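PDB 6BZN: halogenase PltM from Pseudomonas fluorescens, which halogenates phenolic compounds, with unusual versatility in substrate and halide, and probably works as an FAD-dependent enzyme. Local coordinates for residues S111-Q116 / L249-E254; E255-V260 / G277-N282; R201-R206 / F336-Q341; I27-G32 / D191-G196. All coordinates share one frame; numbering follows the deposited sequence.

Contact 1. Residues S111-Q116 / L249-E254; sequences SFAWHQ and LHHIFE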
loop_
_atom_site.group_PDB
_atom_site.type_symbol
_atom_site.label_atom_id
_atom_site.label_comp_id
_atom_site.label_asym_id
_atom_site.label_seq_id
_atom_site.Cartn_x
_atom_site.Cartn_y
_atom_site.Cartn_z
ATOM N N SER A 111 -4.496 -14.128 -1.737
ATOM C CA SER A 111 -4.263 -15.551 -1.564
ATOM C C SER A 111 -2.786 -15.788 -1.276
ATOM O O SER A 111 -1.911 -15.034 -1.736
ATOM C CB SER A 111 -4.703 -16.340 -2.794
ATOM O OG SER A 111 -3.975 -15.949 -3.938
ATOM N N PHE A 112 -2.525 -16.834 -0.498
ATOM C CA PHE A 112 -1.182 -17.164 -0.048
ATOM C C PHE A 112 -0.954 -18.646 -0.250
ATOM O O PHE A 112 -1.749 -19.438 0.238
ATOM C CB PHE A 112 -1.003 -16.801 1.432
ATOM C CG PHE A 112 -1.254 -15.347 1.730
ATOM C CD1 PHE A 112 -2.540 -14.885 1.970
ATOM C CD2 PHE A 112 -0.213 -14.431 1.718
ATOM C CE1 PHE A 112 -2.775 -13.543 2.219
ATOM C CE2 PHE A 112 -0.443 -13.085 1.958
ATOM C CZ PHE A 112 -1.720 -12.638 2.221
ATOM N N ALA A 113 0.101 -19.017 -0.979
ATOM C CA ALA A 113 0.484 -20.411 -1.175
ATOM C C ALA A 113 1.905 -20.583 -0.677
ATOM O O ALA A 113 2.799 -19.817 -1.062
ATOM C CB ALA A 113 0.394 -20.781 -2.642
ATOM N N TRP A 114 2.112 -21.567 0.202
ATOM C CA TRP A 114 3.386 -21.751 0.898
ATOM C C TRP A 114 4.202 -22.855 0.230
ATOM O O TRP A 114 3.643 -23.832 -0.310
ATOM C CB TRP A 114 3.131 -22.068 2.379
ATOM C CG TRP A 114 4.362 -22.271 3.222
ATOM C CD1 TRP A 114 5.082 -21.314 3.888
ATOM C CD2 TRP A 114 5.011 -23.509 3.483
ATOM N NE1 TRP A 114 6.138 -21.885 4.546
ATOM C CE2 TRP A 114 6.114 -23.235 4.326
ATOM C CE3 TRP A 114 4.759 -24.833 3.104
ATOM C CZ2 TRP A 114 6.967 -24.237 4.791
ATOM C CZ3 TRP A 114 5.612 -25.837 3.567
ATOM C CH2 TRP A 114 6.705 -25.530 4.397
ATOM N N HIS A 115 5.514 -22.694 0.257
ATOM C CA HIS A 115 6.465 -23.617 -0.382
ATOM C C HIS A 115 7.682 -23.787 0.474
ATOM O O HIS A 115 7.958 -22.958 1.342
ATOM C CB HIS A 115 6.926 -23.079 -1.718
ATOM C CG HIS A 115 5.805 -22.642 -2.584
ATOM N ND1 HIS A 115 5.167 -23.490 -3.455
ATOM C CD2 HIS A 115 5.158 -21.459 -2.659
ATOM C CE1 HIS A 115 4.194 -22.839 -4.062
ATOM N NE2 HIS A 115 4.163 -21.609 -3.586
ATOM N N GLN A 116 8.427 -24.849 0.218
ATOM C CA GLN A 116 9.706 -25.033 0.858
ATOM C C GLN A 116 10.662 -25.713 -0.083
ATOM O O GLN A 116 10.256 -26.508 -0.936
ATOM C CB GLN A 116 9.579 -25.816 2.171
ATOM C CG GLN A 116 9.366 -27.312 2.036
ATOM C CD GLN A 116 9.612 -28.054 3.340
ATOM O OE1 GLN A 116 8.782 -28.829 3.754
ATOM N NE2 GLN A 116 10.742 -27.787 3.998
ATOM N N LEU A 249 -1.958 -12.926 -5.558
ATOM C CA LEU A 249 -1.399 -14.196 -5.145
ATOM C C LEU A 249 0.003 -13.976 -4.601
ATOM O O LEU A 249 0.843 -13.350 -5.270
ATOM C CB LEU A 249 -1.402 -15.153 -6.332
ATOM C CG LEU A 249 -0.591 -16.438 -6.290
ATOM C CD1 LEU A 249 -0.962 -17.290 -5.088
ATOM C CD2 LEU A 249 -0.822 -17.188 -7.596
ATOM N N HIS A 250 0.232 -14.495 -3.394
ATOM C CA HIS A 250 1.495 -14.396 -2.685
ATOM C C HIS A 250 2.047 -15.807 -2.535
ATOM O O HIS A 250 1.453 -16.625 -1.822
ATOM C CB HIS A 250 1.266 -13.833 -1.275
ATOM C CG HIS A 250 0.576 -12.504 -1.232
ATOM N ND1 HIS A 250 -0.755 -12.340 -1.545
ATOM C CD2 HIS A 250 1.018 -11.285 -0.838
ATOM C CE1 HIS A 250 -1.092 -11.070 -1.389
ATOM N NE2 HIS A 250 -0.032 -10.408 -0.963
ATOM N N HIS A 251 3.151 -16.107 -3.212
ATOM C CA HIS A 251 3.866 -17.359 -3.001
ATOM C C HIS A 251 4.896 -17.084 -1.931
ATOM O O HIS A 251 5.779 -16.246 -2.137
ATOM C CB HIS A 251 4.563 -17.797 -4.273
ATOM C CG HIS A 251 3.631 -18.305 -5.310
ATOM N ND1 HIS A 251 2.876 -19.440 -5.135
ATOM C CD2 HIS A 251 3.335 -17.845 -6.545
ATOM C CE1 HIS A 251 2.151 -19.660 -6.213
ATOM N NE2 HIS A 251 2.422 -18.708 -7.084
ATOM N N ILE A 252 4.765 -17.751 -0.787
ATOM C CA ILE A 252 5.583 -17.443 0.381
ATOM C C ILE A 252 6.483 -18.632 0.707
ATOM O O ILE A 252 6.133 -19.798 0.449
ATOM C CB ILE A 252 4.724 -17.002 1.592
ATOM C CG1 ILE A 252 3.694 -18.084 1.980
ATOM C CG2 ILE A 252 3.994 -15.709 1.256
ATOM C CD1 ILE A 252 3.006 -17.864 3.316
ATOM N N PHE A 253 7.658 -18.333 1.246
ATOM C CA PHE A 253 8.634 -19.350 1.594
ATOM C C PHE A 253 9.563 -18.728 2.617
ATOM O O PHE A 253 9.490 -17.530 2.871
ATOM C CB PHE A 253 9.377 -19.832 0.336
ATOM C CG PHE A 253 9.725 -18.725 -0.610
ATOM C CD1 PHE A 253 10.895 -18.007 -0.438
ATOM C CD2 PHE A 253 8.868 -18.377 -1.652
ATOM C CE1 PHE A 253 11.221 -16.969 -1.298
ATOM C CE2 PHE A 253 9.173 -17.333 -2.498
ATOM C CZ PHE A 253 10.348 -16.625 -2.315
ATOM N N GLU A 254 10.435 -19.533 3.219
ATOM C CA GLU A 254 11.162 -19.085 4.409
ATOM C C GLU A 254 11.889 -17.729 4.273
ATOM O O GLU A 254 11.842 -16.928 5.189
ATOM C CB GLU A 254 12.161 -20.151 4.876
ATOM C CG GLU A 254 12.718 -19.826 6.260
ATOM C CD GLU A 254 13.840 -20.730 6.693
ATOM O OE1 GLU A 254 14.671 -20.243 7.497
ATOM O OE2 GLU A 254 13.886 -21.906 6.244
HETATM O O HOH W 1 9.996 -22.353 3.119
#

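Contact 2. Residues E255-V260 / G277-N282; sequences EGWLWV and GFQFNN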
loop_
_atom_site.group_PDB
_atom_site.type_symbol
_atom_site.label_atom_id
_atom_site.label_comp_id
_atom_site.label_asym_id
_atom_site.label_seq_id
_atom_site.Cartn_x
_atom_site.Cartn_y
_atom_site.Cartn_z
ATOM N N GLU A 255 12.535 -17.497 3.138
ATOM C CA GLU A 255 13.428 -16.342 2.950
ATOM C C GLU A 255 12.793 -15.174 2.207
ATOM O O GLU A 255 13.445 -14.152 1.976
ATOM C CB GLU A 255 14.745 -16.763 2.256
ATOM C CG GLU A 255 14.664 -17.129 0.780
ATOM C CD GLU A 255 14.283 -18.579 0.500
ATOM O OE1 GLU A 255 13.821 -19.286 1.416
ATOM O OE2 GLU A 255 14.446 -19.023 -0.655
ATOM N N GLY A 256 11.528 -15.307 1.829
ATOM C CA GLY A 256 10.919 -14.304 0.983
ATOM C C GLY A 256 9.578 -14.657 0.406
ATOM O O GLY A 256 8.913 -15.598 0.837
ATOM N N TRP A 257 9.181 -13.881 -0.589
ATOM C CA TRP A 257 7.922 -14.118 -1.265
ATOM C C TRP A 257 7.905 -13.534 -2.666
ATOM O O TRP A 257 8.741 -12.686 -3.013
ATOM C CB TRP A 257 6.765 -13.574 -0.431
ATOM C CG TRP A 257 6.610 -12.084 -0.381
ATOM C CD1 TRP A 257 7.352 -11.188 0.353
ATOM C CD2 TRP A 257 5.601 -11.315 -1.051
ATOM N NE1 TRP A 257 6.865 -9.916 0.161
ATOM C CE2 TRP A 257 5.788 -9.966 -0.688
ATOM C CE3 TRP A 257 4.559 -11.637 -1.935
ATOM C CZ2 TRP A 257 4.974 -8.937 -1.192
ATOM C CZ3 TRP A 257 3.749 -10.635 -2.407
ATOM C CH2 TRP A 257 3.962 -9.292 -2.044
ATOM N N LEU A 258 6.960 -14.020 -3.463
ATOM C CA LEU A 258 6.764 -13.572 -4.833
ATOM C C LEU A 258 5.277 -13.302 -5.078
ATOM O O LEU A 258 4.402 -14.092 -4.665
ATOM C CB LEU A 258 7.333 -14.607 -5.821
ATOM C CG LEU A 258 7.093 -14.417 -7.331
ATOM C CD1 LEU A 258 8.204 -15.045 -8.173
ATOM C CD2 LEU A 258 5.745 -14.997 -7.769
ATOM N N TRP A 259 4.990 -12.201 -5.762
ATOM C CA TRP A 259 3.617 -11.859 -6.127
ATOM C C TRP A 259 3.316 -12.182 -7.579
ATOM O O TRP A 259 4.185 -12.040 -8.436
ATOM C CB TRP A 259 3.312 -10.390 -5.821
ATOM C CG TRP A 259 3.774 -9.275 -6.792
ATOM C CD1 TRP A 259 3.362 -9.062 -8.081
ATOM C CD2 TRP A 259 4.643 -8.182 -6.472
ATOM N NE1 TRP A 259 3.934 -7.908 -8.585
ATOM C CE2 TRP A 259 4.729 -7.354 -7.621
ATOM C CE3 TRP A 259 5.366 -7.818 -5.323
ATOM C CZ2 TRP A 259 5.508 -6.186 -7.656
ATOM C CZ3 TRP A 259 6.156 -6.655 -5.367
ATOM C CH2 TRP A 259 6.221 -5.863 -6.522
ATOM N N VAL A 260 2.068 -12.602 -7.818
ATOM C CA VAL A 260 1.492 -12.747 -9.139
ATOM C C VAL A 260 0.214 -11.901 -9.129
ATOM O O VAL A 260 -0.768 -12.224 -8.438
ATOM C CB VAL A 260 1.199 -14.225 -9.475
ATOM C CG1 VAL A 260 0.667 -14.364 -10.893
ATOM C CG2 VAL A 260 2.457 -15.069 -9.303
ATOM N N GLY A 277 6.744 -9.610 -8.758
ATOM C CA GLY A 277 7.769 -9.053 -7.877
ATOM C C GLY A 277 8.214 -10.104 -6.903
ATOM O O GLY A 277 7.373 -10.813 -6.359
ATOM N N PHE A 278 9.514 -10.252 -6.693
ATOM C CA PHE A 278 9.990 -11.155 -5.635
ATOM C C PHE A 278 10.902 -10.438 -4.664
ATOM O O PHE A 278 11.708 -9.575 -5.058
ATOM C CB PHE A 278 10.576 -12.483 -6.161
ATOM C CG PHE A 278 11.797 -12.361 -7.027
ATOM C CD1 PHE A 278 11.682 -12.083 -8.393
ATOM C CD2 PHE A 278 13.052 -12.629 -6.508
ATOM C CE1 PHE A 278 12.809 -12.008 -9.198
ATOM C CE2 PHE A 278 14.183 -12.562 -7.315
ATOM C CZ PHE A 278 14.061 -12.259 -8.660
ATOM N N GLN A 279 10.708 -10.765 -3.382
ATOM C CA GLN A 279 11.323 -10.057 -2.277
ATOM C C GLN A 279 12.062 -11.031 -1.403
ATOM O O GLN A 279 11.553 -12.127 -1.148
ATOM C CB GLN A 279 10.265 -9.378 -1.395
ATOM C CG GLN A 279 9.568 -8.163 -2.003
ATOM C CD GLN A 279 8.817 -8.450 -3.291
ATOM O OE1 GLN A 279 9.122 -7.884 -4.338
ATOM N NE2 GLN A 279 7.829 -9.341 -3.223
ATOM N N PHE A 280 13.240 -10.632 -0.929
ATOM C CA PHE A 280 13.980 -11.417 0.059
ATOM C C PHE A 280 14.165 -10.664 1.373
ATOM O O PHE A 280 14.437 -9.478 1.393
ATOM C CB PHE A 280 15.360 -11.823 -0.478
ATOM C CG PHE A 280 15.302 -12.729 -1.665
ATOM C CD1 PHE A 280 14.772 -14.017 -1.540
ATOM C CD2 PHE A 280 15.792 -12.323 -2.897
ATOM C CE1 PHE A 280 14.720 -14.873 -2.637
ATOM C CE2 PHE A 280 15.745 -13.165 -3.990
ATOM C CZ PHE A 280 15.202 -14.442 -3.865
ATOM N N ASN A 281 14.015 -11.405 2.463
ATOM C CA ASN A 281 14.498 -11.018 3.763
ATOM C C ASN A 281 16.028 -11.069 3.717
ATOM O O ASN A 281 16.619 -12.149 3.667
ATOM C CB ASN A 281 13.950 -11.989 4.812
ATOM C CG ASN A 281 14.395 -11.657 6.214
ATOM O OD1 ASN A 281 15.223 -10.781 6.425
ATOM N ND2 ASN A 281 13.827 -12.351 7.188
ATOM N N ASN A 282 16.664 -9.897 3.744
ATOM C CA ASN A 282 18.128 -9.793 3.592
ATOM C C ASN A 282 18.884 -10.445 4.758
ATOM O O ASN A 282 20.051 -10.815 4.610
ATOM C CB ASN A 282 18.566 -8.334 3.455
ATOM C CG ASN A 282 18.181 -7.706 2.117
ATOM O OD1 ASN A 282 18.330 -8.315 1.060
ATOM N ND2 ASN A 282 17.743 -6.455 2.159
#

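Contact 3. Residues R201-R206 / F336-Q341; sequences RQLGLR and FCLLPQ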
loop_
_atom_site.group_PDB
_atom_site.type_symbol
_atom_site.label_atom_id
_atom_site.label_comp_id
_atom_site.label_asym_id
_atom_site.label_seq_id
_atom_site.Cartn_x
_atom_site.Cartn_y
_atom_site.Cartn_z
ATOM N N ARG A 201 15.756 14.256 1.429
ATOM C CA ARG A 201 17.227 14.313 1.341
ATOM C C ARG A 201 17.754 15.582 2.002
ATOM O O ARG A 201 18.677 15.523 2.813
ATOM C CB ARG A 201 17.714 14.223 -0.114
ATOM C CG ARG A 201 17.429 12.890 -0.797
ATOM C CD ARG A 201 18.169 12.745 -2.121
ATOM N NE ARG A 201 17.870 13.850 -3.039
ATOM C CZ ARG A 201 17.060 13.816 -4.110
ATOM N NH1 ARG A 201 16.413 12.708 -4.490
ATOM N NH2 ARG A 201 16.899 14.930 -4.827
ATOM N N GLN A 202 17.138 16.726 1.714
ATOM C CA GLN A 202 17.686 17.997 2.215
ATOM C C GLN A 202 17.388 18.246 3.704
ATOM O O GLN A 202 18.118 18.988 4.368
ATOM C CB GLN A 202 17.221 19.152 1.338
ATOM C CG GLN A 202 15.910 19.805 1.738
ATOM C CD GLN A 202 15.508 20.907 0.778
ATOM O OE1 GLN A 202 15.715 20.789 -0.426
ATOM N NE2 GLN A 202 14.969 22.000 1.309
ATOM N N LEU A 203 16.327 17.631 4.233
ATOM C CA LEU A 203 15.919 17.871 5.618
ATOM C C LEU A 203 16.550 16.937 6.621
ATOM O O LEU A 203 16.445 17.183 7.816
ATOM C CB LEU A 203 14.403 17.778 5.769
ATOM C CG LEU A 203 13.592 18.906 5.123
ATOM C CD1 LEU A 203 12.126 18.519 5.118
ATOM C CD2 LEU A 203 13.825 20.207 5.854
ATOM N N GLY A 204 17.159 15.859 6.152
ATOM C CA GLY A 204 17.854 14.936 7.024
ATOM C C GLY A 204 16.942 14.157 7.954
ATOM O O GLY A 204 17.318 13.887 9.096
ATOM N N LEU A 205 15.738 13.809 7.488
ATOM C CA LEU A 205 14.777 13.114 8.358
ATOM C C LEU A 205 14.741 11.588 8.184
ATOM O O LEU A 205 14.222 10.902 9.054
ATOM C CB LEU A 205 13.369 13.692 8.185
ATOM C CG LEU A 205 13.280 15.222 8.305
ATOM C CD1 LEU A 205 11.964 15.750 7.760
ATOM C CD2 LEU A 205 13.479 15.632 9.741
ATOM N N ARG A 206 15.295 11.064 7.094
ATOM C CA ARG A 206 15.201 9.633 6.806
ATOM C C ARG A 206 16.274 8.800 7.498
ATOM O O ARG A 206 17.435 9.217 7.610
ATOM C CB ARG A 206 15.254 9.393 5.307
ATOM C CG ARG A 206 14.905 7.973 4.934
ATOM C CD ARG A 206 14.812 7.808 3.445
ATOM N NE ARG A 206 13.648 8.504 2.905
ATOM C CZ ARG A 206 13.297 8.468 1.632
ATOM N NH1 ARG A 206 14.015 7.762 0.775
ATOM N NH2 ARG A 206 12.220 9.141 1.221
ATOM N N PHE A 336 6.166 22.677 5.301
ATOM C CA PHE A 336 6.207 21.473 4.479
ATOM C C PHE A 336 5.496 20.305 5.122
ATOM O O PHE A 336 5.276 20.267 6.329
ATOM C CB PHE A 336 7.642 21.058 4.143
ATOM C CG PHE A 336 8.406 20.508 5.318
ATOM C CD1 PHE A 336 8.359 19.155 5.627
ATOM C CD2 PHE A 336 9.159 21.346 6.123
ATOM C CE1 PHE A 336 9.069 18.639 6.704
ATOM C CE2 PHE A 336 9.868 20.836 7.206
ATOM C CZ PHE A 336 9.816 19.484 7.500
ATOM N N CYS A 337 5.150 19.349 4.269
ATOM C CA CYS A 337 4.712 18.034 4.703
ATOM C C CYS A 337 5.234 17.020 3.697
ATOM O O CYS A 337 5.165 17.246 2.477
ATOM C CB CYS A 337 3.194 17.957 4.795
ATOM S SG CYS A 337 2.563 16.273 5.069
ATOM N N LEU A 338 5.787 15.929 4.222
ATOM C CA LEU A 338 6.124 14.766 3.425
ATOM C C LEU A 338 4.933 13.828 3.469
ATOM O O LEU A 338 4.468 13.460 4.545
ATOM C CB LEU A 338 7.343 14.032 3.987
ATOM C CG LEU A 338 8.739 14.579 3.700
ATOM C CD1 LEU A 338 8.862 16.062 3.929
ATOM C CD2 LEU A 338 9.775 13.799 4.491
ATOM N N LEU A 339 4.443 13.443 2.300
ATOM C CA LEU A 339 3.446 12.387 2.241
ATOM C C LEU A 339 4.097 11.032 2.571
ATOM O O LEU A 339 5.331 10.930 2.673
ATOM C CB LEU A 339 2.744 12.393 0.884
ATOM C CG LEU A 339 1.746 13.525 0.639
ATOM C CD1 LEU A 339 1.102 13.300 -0.723
ATOM C CD2 LEU A 339 0.672 13.636 1.705
ATOM N N PRO A 340 3.276 9.982 2.782
ATOM C CA PRO A 340 3.861 8.731 3.298
ATOM C C PRO A 340 4.999 8.111 2.515
ATOM O O PRO A 340 5.987 7.747 3.137
ATOM C CB PRO A 340 2.661 7.796 3.365
ATOM C CG PRO A 340 1.565 8.732 3.748
ATOM C CD PRO A 340 1.809 9.955 2.901
ATOM N N GLN A 341 4.922 8.019 1.191
ATOM C CA GLN A 341 6.053 7.446 0.429
ATOM C C GLN A 341 7.376 8.191 0.637
ATOM O O GLN A 341 8.447 7.568 0.663
ATOM C CB GLN A 341 5.762 7.400 -1.071
ATOM C CG GLN A 341 4.734 6.383 -1.491
ATOM C CD GLN A 341 5.250 4.945 -1.452
ATOM O OE1 GLN A 341 4.680 4.101 -0.757
ATOM N NE2 GLN A 341 6.303 4.651 -2.227
#

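Contact 4. Residues I27-G32 / D191-G196; sequences IIIGSG and DAAAQG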
loop_
_atom_site.group_PDB
_atom_site.type_symbol
_atom_site.label_atom_id
_atom_site.label_comp_id
_atom_site.label_asym_id
_atom_site.label_seq_id
_atom_site.Cartn_x
_atom_site.Cartn_y
_atom_site.Cartn_z
ATOM N N ILE A 27 2.944 24.124 -3.530
ATOM C CA ILE A 27 3.726 23.367 -4.498
ATOM C C ILE A 27 3.715 21.905 -4.061
ATOM O O ILE A 27 3.878 21.588 -2.866
ATOM C CB ILE A 27 5.159 23.918 -4.630
ATOM C CG1 ILE A 27 5.114 25.259 -5.365
ATOM C CG2 ILE A 27 6.058 22.963 -5.404
ATOM C CD1 ILE A 27 6.345 26.119 -5.181
ATOM N N ILE A 28 3.497 21.018 -5.026
ATOM C CA ILE A 28 3.482 19.578 -4.797
ATOM C C ILE A 28 4.580 18.961 -5.656
ATOM O O ILE A 28 4.583 19.157 -6.864
ATOM C CB ILE A 28 2.129 18.956 -5.171
ATOM C CG1 ILE A 28 1.020 19.539 -4.290
ATOM C CG2 ILE A 28 2.149 17.440 -4.971
ATOM C CD1 ILE A 28 -0.374 19.166 -4.724
ATOM N N ILE A 29 5.510 18.247 -5.031
ATOM C CA ILE A 29 6.545 17.514 -5.752
ATOM C C ILE A 29 6.026 16.096 -6.005
ATOM O O ILE A 29 5.716 15.377 -5.059
ATOM C CB ILE A 29 7.874 17.444 -4.979
ATOM C CG1 ILE A 29 8.364 18.845 -4.579
ATOM C CG2 ILE A 29 8.955 16.794 -5.839
ATOM C CD1 ILE A 29 9.323 18.790 -3.415
ATOM N N GLY A 30 5.952 15.703 -7.280
ATOM C CA GLY A 30 5.487 14.377 -7.696
ATOM C C GLY A 30 4.100 14.425 -8.322
ATOM O O GLY A 30 3.160 14.965 -7.734
ATOM N N SER A 31 3.959 13.864 -9.518
ATOM C CA SER A 31 2.704 13.917 -10.244
ATOM C C SER A 31 2.096 12.520 -10.381
ATOM O O SER A 31 1.252 12.316 -11.259
ATOM C CB SER A 31 2.925 14.529 -11.631
ATOM O OG SER A 31 3.746 13.683 -12.436
ATOM N N GLY A 32 2.523 11.578 -9.531
ATOM C CA GLY A 32 1.916 10.257 -9.427
ATOM C C GLY A 32 0.586 10.370 -8.696
ATOM O O GLY A 32 0.133 11.466 -8.371
ATOM N N ASP A 191 5.699 17.079 -0.328
ATOM C CA ASP A 191 6.510 16.103 -1.026
ATOM C C ASP A 191 5.694 14.833 -1.252
ATOM O O ASP A 191 5.512 14.018 -0.329
ATOM C CB ASP A 191 7.786 15.764 -0.262
ATOM C CG ASP A 191 8.808 15.032 -1.123
ATOM O OD1 ASP A 191 8.427 14.342 -2.103
ATOM O OD2 ASP A 191 10.018 15.172 -0.824
ATOM N N ALA A 192 5.253 14.660 -2.492
ATOM C CA ALA A 192 4.464 13.508 -2.911
ATOM C C ALA A 192 5.307 12.559 -3.758
ATOM O O ALA A 192 4.767 11.729 -4.486
ATOM C CB ALA A 192 3.242 13.986 -3.695
ATOM N N ALA A 193 6.626 12.669 -3.661
ATOM C CA ALA A 193 7.531 11.771 -4.376
ATOM C C ALA A 193 7.743 10.483 -3.547
ATOM O O ALA A 193 7.124 10.286 -2.523
ATOM C CB ALA A 193 8.845 12.479 -4.644
ATOM N N ALA A 194 8.619 9.593 -3.980
ATOM C CA ALA A 194 8.757 8.306 -3.281
ATOM C C ALA A 194 10.125 8.234 -2.614
ATOM O O ALA A 194 10.422 9.103 -1.771
ATOM C CB ALA A 194 8.472 7.141 -4.226
ATOM N N GLN A 195 10.961 7.250 -2.977
ATOM C CA GLN A 195 12.295 7.145 -2.393
ATOM C C GLN A 195 13.180 8.335 -2.800
ATOM O O GLN A 195 14.123 8.653 -2.079
ATOM C CB GLN A 195 12.986 5.796 -2.706
ATOM C CG GLN A 195 13.979 5.402 -1.607
ATOM C CD GLN A 195 14.680 4.065 -1.815
ATOM O OE1 GLN A 195 14.049 3.002 -1.806
ATOM N NE2 GLN A 195 16.003 4.110 -1.961
ATOM N N GLY A 196 12.848 9.004 -3.916
ATOM C CA GLY A 196 13.549 10.220 -4.357
ATOM C C GLY A 196 13.076 11.553 -3.779
ATOM O O GLY A 196 13.371 12.605 -4.335
#

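Contact 1. Residues S111-Q116 / L249-E254
Ser111 and His250 meet twice through one carbonyl: the backbone N of His250 and its ring ND1 both donate to Ser111 O, ND1 at 2.9 Å. The two donors arrive from opposite faces of the carbonyl plane, and the oxygen lies close to the imidazole plane. This grip fixes the ring's rotation and defines ND1 as a donor. The same ring lies in an offset stack with Phe112, centroids 4.3 Å apart and planes at 23°, Phe112 CE2 over the imidazole face. Both side chains have CG beside the backbone N (chi1 -56° for His250) and run side by side on one face. A leucine in place of His250 would probably leave Ser111 O with the backbone N alone as donor from this strand and lose the flat partner of Phe112. The His250 side chain lies about 7 Å from those of Ala65 and Ser351, which bind FAD in another structure of this protein. On the face carrying Ala113, His115 NE2 and His251 ND1 are hydrogen-bonded at 3.0 Å, and their rings lie at 54°. His115 ND1 bonds Ser121 OG and His251 NE2 bonds His308 NE2, so each imidazole is held at both nitrogens. Ile252 packs CG1 against Trp114 CD1 at 4.0 Å. Ladder bonds continue from Ala113 N to His250 O and from Ile252 N to Ala113 O, and a water joins His115 O to Glu254 N. Strand 109-114 is flanked by strand 126-131 and strand 248-253 by strand 256-262, while helix 303-306 packs on the His115 and His251 side.

Contact 2. Residues E255-V260 / G277-N282
Strands 256-262 and 273-281 form an antiparallel beta hairpin inside the mixed sheet, and this contact is the part of their ladder around Trp257 and Gln279. These two are a hydrogen-bonded pair: Gln279 N donates to Trp257 O at 2.8 Å, and Trp257 N returns a bond to Gln279 O. Asn281 N reaches Glu255 O just before the start of strand 256-262. Gly256 with Phe280 and Leu258 with Phe278 are the non-hydrogen-bonded pairs, the latter meeting through their CB atoms at 3.9 Å. On the face bearing the tryptophans, chi1 of 80° sets CG of Trp259 between its backbone N and carbonyl carbon and folds the indole back over Gly277. Gly277 CA stands 3.4 Å from the centroid of the six-membered ring, 8° off its normal, a close CH-pi contact. A side chain at Gly277 would run into this indole, which NE1 ties to Ser275 OG. The end of Gln279 lies between the two indoles, over one face of Trp257, its amide plane 15° from that of Trp259. Glu255 CG runs alongside Phe280 CD1 at 3.9 Å. The Trp259 side of the hairpin faces Val62, an FAD-binding residue in another structure of this protein. Strand 248-253 adjoins 256-262, and strand 215-223 adjoins 273-281. Helix 291-301 covers Leu258, Phe278 and Phe280 through Leu298, whereas the loop around Pro348 lies against Trp257, Trp259 and Gln279.

Contact 3. Residues R201-R206 / F336-Q341
Leu203 and Phe336 make the tight part of this contact. CD1 of the leucine sits over one face of the phenylalanine ring, 3.6 Å from the centroid and 20° off the normal, a CH-pi contact in which its nearest ring atom is Phe336 CE1 at 3.4 Å. The two side chains approach from opposite directions. For Phe336, chi1 of 71° places CG between the backbone N and the carbonyl carbon, which presents the ring face to Leu203 CD1. Leu205 adds a looser apolar touch from CD1 to Phe336 CE1 at 4.2 Å, and its CD1 is 4.4 Å from Leu338 CD2. Between Leu203 and Leu205 the chain turns at Gly204, which leaves the helix with positive phi and lets both leucines face strand 336-338. No hydrogen bond joins the two segments, so apolar side chains carry the contact, and Leu203 and Phe336 remain partly exposed at its outer side. Toward Gln341 the packing thins: Arg206 NH2 is 4.1 Å from Gln341 O. The arginine is instead held by Ala342 O through NH2, by Gln195 O through NH1, and by a cation-pi contact with Tyr326, while Tyr326 OH bonds Gln341 O. Arg201, Tyr326 and Gln341 bind additional FAD in another structure of this protein. Strand 336-338 is the outermost strand of the parallel sheet beside strand 188-191; helix 198-203 lies over its Phe336 and Leu338 side, and helix 352-374 packs against Cys337 and Leu339.

Contact 4. Residues I27-G32 / D191-G196
In Ile28, CG2 lies opposite the backbone N, and this methyl touches Ala192 CB at 3.8 Å. With chi1 of -165°, CG of Asp191 likewise lies opposite its own N and swings OD1 forward along the chain, where Ala193 N donates to it at 2.9 Å, nearly along the C-O axis: an Asx turn. Between these groups, Ala192 N donates to Ile29 O at 2.7 Å, in the carbonyl plane though bent to 135° at the hydrogen. Ile29 and Asp191 form a parallel bridge, and the chains stay close as far as Gly30 and Ala193, whose CA atoms are 4.7 Å apart. At Gly30 a side chain would collide with Ala192 O, and with phi at 107° would also press on the preceding carbonyl oxygen. Gly30 and Gly32 fit the GxGxxG signature of a Rossmann-type fold, consistent with the FAD seen at Ile33 and Ala34 in another structure of this protein; Gly196, at the far end of the loop, binds FAD there too. Asp191 OD2 is taken by Ser197 OG. An alanine in place of Asp191 would probably leave Ala193 N without its acceptor and Ser197 OG without this mate. One carboxylate thus satisfies a backbone N-H and a hydroxyl, which probably helps to hold the loop beside the glycine-rich turn.

Contacts 1 and 2 are successive parts of the mixed sheet, centres 9 Å apart: His251 N lies 2.8 Å from Leu258 O, and His250 CD2 packs 3.2 Å from Trp257 CZ3. Contacts 3 and 4 share the parallel sheet, centres 10 Å apart, with Asp191 lying between strands 24-29 and 336-338 and its N 2.9 Å from Cys337 O. Contacts 2 and 4 have centres about 26 Å apart. Residues that bind FAD in another structure of this protein lie beside both: by nearest atoms, the Trp259 and Val62 side chains are about 4 Å apart, and Gly30 lies about 4 Å from the Asp53 side chain. Contact 2 thus probably borders the flavin site from the mixed sheet, contact 4 from the Rossmann-type side.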